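Local coordinates for protein Nrps/pks (PDB 4OPE) that probably acts as the ketosynthase domain of an oxazolomycin polyketide synthase module, condensing acyl units to extend the growing chain, at residues M79-S84 and S160-F165; R96-T101 and A153-R158; R228-G233 and P384-D389; E309-G314 and P320-G325. All coordinates share one frame; numbering follows the deposited sequence.

Followed from the N terminus, the chain closes two loops, each with a smaller one inside it. Contact 1 joins 79-84 to 160-165, and contact 2, between 96-101 and 153-158, is nested within that loop. The two share helix 152-163, and their centres lie about 9 Å apart. Only after contact 1 has closed does contact 3 open, tying 228-233 to 384-389 across 150 residues; contact 4, between 309-314 and 320-325, is nested inside it, with centres about 10 Å apart. The first pair joins helices 93-108 and 152-163 and a preceding loop near the second subunit. The second pair gathers loops around helix 318-329, its nearest atoms about 18 Å or more from the first.

Contact 1: M79-S84 and S160-F165; sequences MFFRMS and SYFFDF
The carbonyl O of Phe-162, the residue whose ring meets Phe-80 and Phe-81, accepts a hydrogen bond from Arg-113 NH1, and the same arginine makes a cation-pi contact with the Phe-162 ring. No hydrogen bond crosses between 79-84 and 160-165 themselves; the join is aromatic. A chi1 of -180° swings the Phe-162 ring away from its backbone N, out to the loop. The edge of Phe-81 approaches its face: the ring planes make 61°, the centroids are 4.8 Å apart, and Phe-81 CD1 stands 3.4 Å above the Phe-162 plane, over its centre. This is a tilted edge-to-face pair. Phe-80 CE1 adds a second apolar approach, 3.7 Å from Phe-162 CZ. Within the loop, Phe-80 CD1 lies over the face of Phe-81, which links the three rings. A type I turn from Met-79 to Arg-82 places Phe-80 and Phe-81 at its two central positions. On the partner side, a Schellman motif, with Asp-164 at positive phi, closes the last helical turn. In this thiolase-type ketosynthase fold, Phe-81 also rests on Leu-99 and Gln-100 of helix 93-108, Phe-80 meets Trp-103 of that helix edge-to-face, and from helix 152-163 Tyr-161 meets Phe-279 of the second subunit.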
# COMPACT_ATOMS: atom_id res chain seq x y z
N MSE A 79 -6.10 -22.07 -15.83
CA MSE A 79 -5.29 -22.57 -16.94
C MSE A 79 -4.86 -21.38 -17.75
O MSE A 79 -3.77 -21.39 -18.33
CB MSE A 79 -6.00 -23.60 -17.81
CG MSE A 79 -6.38 -24.91 -17.11
SE MSE A 79 -4.90 -25.88 -16.20
CE MSE A 79 -5.87 -26.35 -14.54
N PHE A 80 -5.71 -20.35 -17.81
CA PHE A 80 -5.43 -19.18 -18.62
C PHE A 80 -4.26 -18.51 -17.98
O PHE A 80 -3.29 -18.15 -18.65
CB PHE A 80 -6.65 -18.22 -18.73
CG PHE A 80 -6.42 -17.01 -19.59
CD1 PHE A 80 -5.65 -15.95 -19.14
CD2 PHE A 80 -6.98 -16.93 -20.84
CE1 PHE A 80 -5.44 -14.83 -19.93
CE2 PHE A 80 -6.79 -15.81 -21.64
CZ PHE A 80 -6.00 -14.76 -21.19
N PHE A 81 -4.34 -18.40 -16.68
CA PHE A 81 -3.28 -17.74 -15.93
C PHE A 81 -2.12 -18.61 -15.45
O PHE A 81 -1.42 -18.19 -14.59
CB PHE A 81 -3.90 -16.97 -14.77
CG PHE A 81 -4.78 -15.85 -15.23
CD1 PHE A 81 -4.22 -14.70 -15.77
CD2 PHE A 81 -6.13 -15.99 -15.20
CE1 PHE A 81 -5.02 -13.67 -16.23
CE2 PHE A 81 -6.93 -14.97 -15.64
CZ PHE A 81 -6.39 -13.81 -16.16
N ARG A 82 -1.95 -19.80 -16.03
CA ARG A 82 -0.80 -20.66 -15.75
C ARG A 82 -0.65 -20.99 -14.27
O ARG A 82 0.42 -20.83 -13.68
CB ARG A 82 0.49 -20.05 -16.32
CG ARG A 82 0.48 -19.89 -17.83
CD ARG A 82 1.89 -19.76 -18.40
NE ARG A 82 1.86 -19.36 -19.81
CZ ARG A 82 1.95 -20.20 -20.82
NH1 ARG A 82 1.88 -19.76 -22.07
NH2 ARG A 82 2.10 -21.49 -20.56
N MSE A 83 -1.72 -21.45 -13.68
CA MSE A 83 -1.65 -21.84 -12.29
C MSE A 83 -2.51 -23.07 -12.18
O MSE A 83 -3.41 -23.30 -12.95
CB MSE A 83 -1.95 -20.61 -11.41
CG MSE A 83 -3.32 -20.61 -10.74
SE MSE A 83 -3.71 -19.05 -9.55
CE MSE A 83 -2.67 -17.66 -10.46
N SER A 84 -2.16 -23.89 -11.21
CA SER A 84 -2.91 -25.09 -10.91
C SER A 84 -4.25 -24.75 -10.29
O SER A 84 -4.39 -23.73 -9.60
CB SER A 84 -2.13 -25.93 -9.92
OG SER A 84 -1.91 -25.18 -8.74
N SER A 160 1.72 -7.99 -12.05
CA SER A 160 2.96 -7.55 -12.63
C SER A 160 3.70 -8.71 -13.38
O SER A 160 4.27 -8.51 -14.45
CB SER A 160 3.85 -6.88 -11.58
OG SER A 160 3.33 -5.62 -11.20
N TYR A 161 3.65 -9.90 -12.81
CA TYR A 161 4.34 -11.04 -13.34
C TYR A 161 3.72 -11.47 -14.66
O TYR A 161 4.39 -11.54 -15.68
CB TYR A 161 4.26 -12.17 -12.35
CG TYR A 161 4.62 -13.47 -12.95
CD1 TYR A 161 5.95 -13.75 -13.30
CD2 TYR A 161 3.66 -14.45 -13.17
CE1 TYR A 161 6.31 -14.96 -13.84
CE2 TYR A 161 3.99 -15.65 -13.75
CZ TYR A 161 5.32 -15.92 -14.09
OH TYR A 161 5.68 -17.14 -14.64
N PHE A 162 2.43 -11.72 -14.63
CA PHE A 162 1.72 -12.26 -15.74
C PHE A 162 1.64 -11.32 -16.91
O PHE A 162 1.63 -11.76 -18.04
CB PHE A 162 0.31 -12.66 -15.32
CG PHE A 162 -0.51 -13.25 -16.42
CD1 PHE A 162 -0.32 -14.57 -16.83
CD2 PHE A 162 -1.46 -12.48 -17.08
CE1 PHE A 162 -1.08 -15.12 -17.84
CE2 PHE A 162 -2.22 -13.02 -18.11
CZ PHE A 162 -2.03 -14.35 -18.49
N PHE A 163 1.52 -10.03 -16.68
CA PHE A 163 1.40 -9.09 -17.81
C PHE A 163 2.73 -8.48 -18.20
O PHE A 163 2.79 -7.65 -19.11
CB PHE A 163 0.45 -7.95 -17.43
CG PHE A 163 -0.96 -8.37 -17.32
CD1 PHE A 163 -1.44 -8.93 -16.17
CD2 PHE A 163 -1.81 -8.22 -18.39
CE1 PHE A 163 -2.78 -9.32 -16.09
CE2 PHE A 163 -3.14 -8.62 -18.31
CZ PHE A 163 -3.62 -9.19 -17.16
N ASP A 164 3.78 -8.87 -17.48
CA ASP A 164 5.11 -8.38 -17.67
C ASP A 164 5.19 -6.89 -17.44
O ASP A 164 5.62 -6.11 -18.30
CB ASP A 164 5.64 -8.77 -19.05
CG ASP A 164 7.18 -8.68 -19.15
OD1 ASP A 164 7.87 -8.44 -18.13
OD2 ASP A 164 7.71 -8.80 -20.29
N PHE A 165 4.74 -6.47 -16.27
CA PHE A 165 4.80 -5.07 -15.89
C PHE A 165 5.95 -4.88 -14.91
O PHE A 165 5.91 -5.36 -13.77
CB PHE A 165 3.46 -4.61 -15.28
CG PHE A 165 2.30 -4.59 -16.25
CD1 PHE A 165 2.51 -4.49 -17.61
CD2 PHE A 165 1.00 -4.66 -15.77
CE1 PHE A 165 1.44 -4.47 -18.48
CE2 PHE A 165 -0.06 -4.62 -16.62
CZ PHE A 165 0.15 -4.54 -17.98

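Contact 2: R96-T101 and A153-R158; sequences RIFLQT and ASVANR
A chi1 of -166° carries the Phe-98 ring off helix 93-108 toward helix 152-163, where Val-155 holds CG1 opposite its own backbone N (chi1 -176°), and these two settings bring the groups together. The methyl meets the CD2 side of the ring and, a little farther off, CB: Val-155 CG1 is 3.6 Å from Phe-98 CD2 and 3.9 Å from Phe-98 CB. The two side chains cross at about a right angle, and CG1 is the valine branch that touches. The next residue, Leu-99, lies against the aliphatic part of Arg-158, about one turn beyond Val-155. Leu-99 CD1 is 4.0 Å from Arg-158 CG, while Leu-99 CD2 is 4.1 Å from the carbonyl O of Arg-158. CA atoms are 7.2 Å apart at Phe-98 and Val-155 and 7.8 Å apart at Leu-99 and Arg-158. No hydrogen bond bridges the segments. Arg-158 bends at chi3 (-105°), and its guanidinium finds its strongest partner in Glu-95, a salt bridge from NH1 to OE2; the same carboxylate oxygen is hydrogen-bonded to Ser-154 OG, tying this polar end to both helices. From helix 152-163, Asn-157 ND2 also bonds Ser-427 OG of the second subunit. The pair of helices packs on the central sheet of the thiolase-type ketosynthase fold, Ala-156 against Val-123 and Phe-98 against Val-125 of strand 121-126 and Ser-243 of strand 242-250.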
# COMPACT_ATOMS: atom_id res chain seq x y z
N ARG A 96 -7.59 -13.34 -7.76
CA ARG A 96 -7.99 -13.94 -9.00
C ARG A 96 -8.81 -13.01 -9.87
O ARG A 96 -8.63 -12.92 -11.08
CB ARG A 96 -8.82 -15.16 -8.69
CG ARG A 96 -8.12 -16.15 -7.74
CD ARG A 96 -8.97 -17.39 -7.59
NE ARG A 96 -9.26 -17.71 -6.21
CZ ARG A 96 -10.42 -18.15 -5.78
NH1 ARG A 96 -11.48 -18.27 -6.58
NH2 ARG A 96 -10.53 -18.46 -4.51
N ILE A 97 -9.75 -12.33 -9.23
CA ILE A 97 -10.65 -11.46 -9.94
C ILE A 97 -9.91 -10.26 -10.49
O ILE A 97 -10.18 -9.81 -11.61
CB ILE A 97 -11.78 -11.04 -9.02
CG1 ILE A 97 -12.68 -12.26 -8.84
CG2 ILE A 97 -12.54 -9.85 -9.60
CD1 ILE A 97 -13.87 -12.03 -7.94
N PHE A 98 -8.99 -9.73 -9.71
CA PHE A 98 -8.23 -8.62 -10.19
C PHE A 98 -7.39 -8.96 -11.45
O PHE A 98 -7.16 -8.12 -12.31
CB PHE A 98 -7.35 -8.07 -9.08
CG PHE A 98 -6.79 -6.74 -9.37
CD1 PHE A 98 -7.62 -5.66 -9.57
CD2 PHE A 98 -5.46 -6.56 -9.46
CE1 PHE A 98 -7.11 -4.40 -9.86
CE2 PHE A 98 -4.94 -5.29 -9.74
CZ PHE A 98 -5.77 -4.22 -9.95
N LEU A 99 -6.95 -10.20 -11.56
CA LEU A 99 -6.25 -10.61 -12.75
C LEU A 99 -7.14 -10.52 -13.97
O LEU A 99 -6.76 -9.97 -15.02
CB LEU A 99 -5.77 -12.03 -12.61
CG LEU A 99 -4.39 -12.24 -12.04
CD1 LEU A 99 -4.30 -13.71 -11.73
CD2 LEU A 99 -3.30 -11.82 -13.01
N GLN A 100 -8.36 -11.03 -13.85
CA GLN A 100 -9.29 -10.91 -14.96
C GLN A 100 -9.63 -9.44 -15.25
O GLN A 100 -9.70 -9.05 -16.41
CB GLN A 100 -10.52 -11.77 -14.74
CG GLN A 100 -10.14 -13.26 -14.55
CD GLN A 100 -11.36 -14.16 -14.25
OE1 GLN A 100 -12.32 -13.69 -13.72
NE2 GLN A 100 -11.27 -15.44 -14.55
N THR A 101 -9.78 -8.63 -14.21
CA THR A 101 -10.04 -7.22 -14.38
C THR A 101 -8.94 -6.55 -15.16
O THR A 101 -9.18 -5.82 -16.11
CB THR A 101 -10.18 -6.55 -13.01
OG1 THR A 101 -11.34 -7.11 -12.36
CG2 THR A 101 -10.30 -5.05 -13.12
N ALA A 153 0.28 -7.82 -1.38
CA ALA A 153 1.30 -7.71 -2.42
C ALA A 153 1.09 -8.72 -3.52
O ALA A 153 1.36 -8.41 -4.68
CB ALA A 153 2.66 -7.93 -1.85
N SER A 154 0.60 -9.91 -3.19
CA SER A 154 0.34 -10.91 -4.22
C SER A 154 -0.65 -10.45 -5.31
O SER A 154 -0.48 -10.73 -6.51
CB SER A 154 -0.15 -12.18 -3.59
OG SER A 154 0.34 -13.28 -4.33
N VAL A 155 -1.67 -9.71 -4.90
CA VAL A 155 -2.57 -9.15 -5.85
C VAL A 155 -1.84 -8.24 -6.88
O VAL A 155 -2.11 -8.34 -8.12
CB VAL A 155 -3.68 -8.38 -5.16
CG1 VAL A 155 -4.66 -7.90 -6.21
CG2 VAL A 155 -4.39 -9.26 -4.13
N ALA A 156 -0.94 -7.37 -6.44
CA ALA A 156 -0.25 -6.55 -7.41
C ALA A 156 0.82 -7.36 -8.17
O ALA A 156 0.90 -7.29 -9.40
CB ALA A 156 0.35 -5.35 -6.75
N ASN A 157 1.62 -8.12 -7.43
CA ASN A 157 2.79 -8.83 -7.98
C ASN A 157 2.40 -9.86 -9.04
O ASN A 157 3.03 -9.98 -10.07
CB ASN A 157 3.53 -9.57 -6.87
CG ASN A 157 4.23 -8.66 -5.91
OD1 ASN A 157 4.63 -9.11 -4.86
ND2 ASN A 157 4.40 -7.41 -6.25
N ARG A 158 1.33 -10.59 -8.76
CA ARG A 158 0.84 -11.53 -9.72
C ARG A 158 0.40 -10.84 -11.03
O ARG A 158 0.70 -11.30 -12.14
CB ARG A 158 -0.27 -12.34 -9.10
CG ARG A 158 -0.70 -13.52 -9.97
CD ARG A 158 -1.22 -14.66 -9.11
NE ARG A 158 -0.24 -15.73 -9.03
CZ ARG A 158 -0.04 -16.54 -8.00
NH1 ARG A 158 -0.72 -16.44 -6.88
NH2 ARG A 158 0.88 -17.47 -8.10

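Contact 3: R228-G233 and P384-D389; sequences RSFGEG and PHLDLD
A type II beta turn from Arg-228 to Gly-231 presents Phe-230 to Leu-386, in the loop that leads into strand 393-395. The turn is closed by Gly-231 N, 2.9 Å from Arg-228 O, and Phe-230 sits at its third position with positive phi (57°). One methyl of the leucine does the touching: Leu-386 CD1 is 3.7 Å from Phe-230 CB and 3.9 Å from Phe-230 CD1, meeting the root of the aromatic side chain, with the two side chains crossing at about a right angle. In the ketosynthase fold this pair extends onto helix 318-329, since Ile-323 touches both Phe-230 and Leu-386. Backbone bonds between Phe-230 and Asn-383 and between Glu-232 and Arg-381, just before 384-389, also hold the two loops together. At the outer end of the contact Glu-232 CG approaches Pro-384 CD at 4.3 Å, a looser approach of the aliphatic part of Glu-232, while the carboxylate turns its OE2 to a salt bridge with Arg-381 NE. Arg-228 closes the loop back on itself: its NH1 donates to Glu-232 O at 2.9 Å, the N-H...O angle being 158° and the oxygen lying in the guanidinium plane. Gly-233 O lies over one face of that group, and NH2 has a salt bridge to Asp-224.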
# COMPACT_ATOMS: atom_id res chain seq x y z
N ARG A 228 -28.20 5.45 2.26
CA ARG A 228 -29.13 6.49 1.90
C ARG A 228 -28.37 7.78 1.80
O ARG A 228 -28.47 8.65 2.68
CB ARG A 228 -30.20 6.58 2.97
CG ARG A 228 -30.92 5.28 3.27
CD ARG A 228 -32.08 5.62 4.17
NE ARG A 228 -32.85 4.50 4.63
CZ ARG A 228 -33.93 4.63 5.41
NH1 ARG A 228 -34.37 5.83 5.82
NH2 ARG A 228 -34.59 3.56 5.79
N SER A 229 -27.62 7.92 0.72
CA SER A 229 -26.63 8.99 0.59
C SER A 229 -27.32 10.35 0.61
O SER A 229 -28.12 10.62 -0.26
CB SER A 229 -25.80 8.81 -0.68
OG SER A 229 -25.29 7.50 -0.83
N PHE A 230 -27.05 11.14 1.65
CA PHE A 230 -27.72 12.42 1.89
C PHE A 230 -29.23 12.37 2.00
O PHE A 230 -29.92 13.37 1.82
CB PHE A 230 -27.31 13.42 0.85
CG PHE A 230 -25.86 13.45 0.65
CD1 PHE A 230 -25.05 13.97 1.62
CD2 PHE A 230 -25.29 12.89 -0.47
CE1 PHE A 230 -23.66 13.97 1.47
CE2 PHE A 230 -23.93 12.89 -0.63
CZ PHE A 230 -23.10 13.41 0.35
N GLY A 231 -29.74 11.22 2.38
CA GLY A 231 -31.18 11.06 2.54
C GLY A 231 -31.58 10.91 3.98
O GLY A 231 -30.76 10.61 4.83
N GLU A 232 -32.86 11.06 4.23
CA GLU A 232 -33.41 10.93 5.58
C GLU A 232 -33.31 9.54 6.17
O GLU A 232 -33.49 8.57 5.45
CB GLU A 232 -34.86 11.34 5.55
CG GLU A 232 -35.50 11.74 6.87
CD GLU A 232 -37.00 11.85 6.66
OE1 GLU A 232 -37.59 10.85 6.16
OE2 GLU A 232 -37.58 12.93 6.91
N GLY A 233 -32.98 9.48 7.47
CA GLY A 233 -32.93 8.25 8.26
C GLY A 233 -31.87 7.23 7.92
O GLY A 233 -32.05 6.01 8.17
N PRO A 384 -32.43 16.17 6.63
CA PRO A 384 -32.75 17.55 6.98
C PRO A 384 -31.67 18.25 7.74
O PRO A 384 -31.74 19.46 7.85
CB PRO A 384 -33.97 17.40 7.88
CG PRO A 384 -33.81 16.09 8.50
CD PRO A 384 -33.11 15.21 7.50
N HIS A 385 -30.67 17.52 8.24
CA HIS A 385 -29.57 18.17 8.99
C HIS A 385 -28.37 18.61 8.14
O HIS A 385 -27.34 18.98 8.69
CB HIS A 385 -29.04 17.24 10.08
CG HIS A 385 -30.12 16.61 10.89
ND1 HIS A 385 -30.32 15.25 10.95
CD2 HIS A 385 -31.09 17.16 11.65
CE1 HIS A 385 -31.36 14.98 11.71
NE2 HIS A 385 -31.86 16.13 12.14
N LEU A 386 -28.48 18.53 6.81
CA LEU A 386 -27.35 18.93 5.94
C LEU A 386 -27.40 20.39 5.58
O LEU A 386 -26.34 21.01 5.34
CB LEU A 386 -27.39 18.20 4.61
CG LEU A 386 -27.50 16.70 4.62
CD1 LEU A 386 -27.81 16.25 3.21
CD2 LEU A 386 -26.22 16.08 5.16
N ASP A 387 -28.64 20.88 5.46
CA ASP A 387 -28.93 22.25 5.03
C ASP A 387 -28.36 22.55 3.65
O ASP A 387 -27.77 23.61 3.43
CB ASP A 387 -28.40 23.25 6.08
CG ASP A 387 -29.04 24.64 5.94
OD1 ASP A 387 -30.24 24.73 5.56
OD2 ASP A 387 -28.31 25.63 6.21
N LEU A 388 -28.56 21.62 2.71
CA LEU A 388 -28.02 21.73 1.35
C LEU A 388 -28.33 23.02 0.62
O LEU A 388 -27.54 23.50 -0.19
CB LEU A 388 -28.57 20.62 0.49
CG LEU A 388 -27.76 19.33 0.48
CD1 LEU A 388 -28.38 18.41 -0.55
CD2 LEU A 388 -26.29 19.58 0.18
N ASP A 389 -29.50 23.58 0.93
CA ASP A 389 -30.10 24.64 0.14
C ASP A 389 -29.32 25.92 0.34
O ASP A 389 -29.29 26.79 -0.54
CB ASP A 389 -31.57 24.79 0.55
CG ASP A 389 -32.22 23.43 0.90
OD1 ASP A 389 -31.87 22.85 1.96
OD2 ASP A 389 -33.06 22.93 0.11

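Contact 4: E309-G314 and P320-G325; sequences EAHGTG and PVEITG
The loop 309-314 passes the flank of helix 318-329, His-311 CA lying 7.6 Å from Glu-322 CA, and at Gly-312 the backbone takes positive phi (65°); two successive N-H groups, of His-311 and Gly-312, face the glutamate. Glu-322 answers with both oxygens. His-311 N donates to OE2 of Glu-322 at 2.6 Å, with a bent N-H...O angle of 142°, and Gly-312 N donates to OE1 of Glu-322 at 2.8 Å, straighter at 165°. Each oxygen uses its syn lone pair, so the carboxylate accepts one bond on each oxygen from consecutive backbone N-H groups. An extended side chain carries it there from the helix. Ala-310 CB packs beside Glu-322 OE2, and His-311 CB stands near both oxygens, at 3.4 Å from OE1, while the imidazole leads away to meet the ring of Phe-422. Two backbone donors on a buried carboxylate would probably favour its charged form. Phe-230 touches Glu-322 as well, and Ser-229 OG is hydrogen-bonded to Gly-312 O. Residues 309-314 spell EAHGTG, a motif characteristic of type I polyketide ketosynthases; in relatives its histidine belongs to the Cys-His-His active site, a position consistent with His-311, whose backbone Glu-322 helps to fix.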
# COMPACT_ATOMS: atom_id res chain seq x y z
N GLU A 309 -19.10 13.55 -7.12
CA GLU A 309 -19.38 12.17 -6.75
C GLU A 309 -18.87 12.05 -5.38
O GLU A 309 -17.64 12.04 -5.12
CB GLU A 309 -18.65 11.19 -7.67
CG GLU A 309 -18.69 9.74 -7.23
CD GLU A 309 -20.10 9.13 -7.17
OE1 GLU A 309 -21.08 9.58 -7.85
OE2 GLU A 309 -20.23 8.12 -6.42
N ALA A 310 -19.81 11.99 -4.46
CA ALA A 310 -19.48 12.17 -3.04
C ALA A 310 -19.18 10.84 -2.40
O ALA A 310 -19.58 9.78 -2.89
CB ALA A 310 -20.64 12.81 -2.34
N HIS A 311 -18.50 10.90 -1.27
CA HIS A 311 -18.31 9.73 -0.46
C HIS A 311 -19.63 9.07 -0.12
O HIS A 311 -19.82 7.89 -0.40
CB HIS A 311 -17.53 10.06 0.78
CG HIS A 311 -17.14 8.86 1.55
ND1 HIS A 311 -16.51 7.78 0.97
CD2 HIS A 311 -17.33 8.54 2.86
CE1 HIS A 311 -16.31 6.86 1.90
NE2 HIS A 311 -16.79 7.30 3.05
N GLY A 312 -20.55 9.80 0.46
CA GLY A 312 -21.97 9.41 0.35
C GLY A 312 -22.35 8.10 1.01
O GLY A 312 -23.08 7.31 0.46
N THR A 313 -21.90 7.95 2.23
CA THR A 313 -21.93 6.73 2.99
C THR A 313 -23.32 6.45 3.63
O THR A 313 -23.75 5.29 3.78
CB THR A 313 -20.78 6.89 4.00
OG1 THR A 313 -20.41 5.63 4.48
CG2 THR A 313 -21.14 7.81 5.16
N GLY A 314 -24.05 7.52 3.94
CA GLY A 314 -25.40 7.41 4.43
C GLY A 314 -25.54 7.21 5.93
O GLY A 314 -26.56 6.70 6.39
N PRO A 320 -23.58 14.81 7.01
CA PRO A 320 -23.45 16.24 7.32
C PRO A 320 -22.01 16.70 7.39
O PRO A 320 -21.72 17.87 7.12
CB PRO A 320 -24.05 16.36 8.73
CG PRO A 320 -24.96 15.20 8.86
CD PRO A 320 -24.32 14.09 8.06
N VAL A 321 -21.12 15.82 7.84
CA VAL A 321 -19.72 16.17 7.88
C VAL A 321 -19.16 16.38 6.48
O VAL A 321 -18.38 17.29 6.27
CB VAL A 321 -18.91 15.11 8.65
CG1 VAL A 321 -17.41 15.23 8.41
CG2 VAL A 321 -19.23 15.24 10.14
N GLU A 322 -19.57 15.55 5.53
CA GLU A 322 -19.10 15.69 4.16
C GLU A 322 -19.54 17.04 3.59
O GLU A 322 -18.77 17.75 2.93
CB GLU A 322 -19.60 14.56 3.29
CG GLU A 322 -19.06 14.61 1.87
CD GLU A 322 -19.16 13.29 1.08
OE1 GLU A 322 -19.88 12.34 1.51
OE2 GLU A 322 -18.49 13.21 -0.00
N ILE A 323 -20.76 17.42 3.87
CA ILE A 323 -21.22 18.69 3.38
C ILE A 323 -20.46 19.87 4.02
O ILE A 323 -20.10 20.84 3.36
CB ILE A 323 -22.73 18.85 3.54
CG1 ILE A 323 -23.47 17.72 2.83
CG2 ILE A 323 -23.17 20.15 2.92
CD1 ILE A 323 -23.16 17.60 1.35
N THR A 324 -20.21 19.78 5.30
CA THR A 324 -19.47 20.81 5.95
C THR A 324 -18.07 20.93 5.40
O THR A 324 -17.57 22.02 5.26
CB THR A 324 -19.35 20.48 7.42
OG1 THR A 324 -20.67 20.27 7.92
CG2 THR A 324 -18.65 21.60 8.17
N GLY A 325 -17.42 19.80 5.10
CA GLY A 325 -16.09 19.81 4.48
C GLY A 325 -16.10 20.57 3.17
O GLY A 325 -15.23 21.40 2.92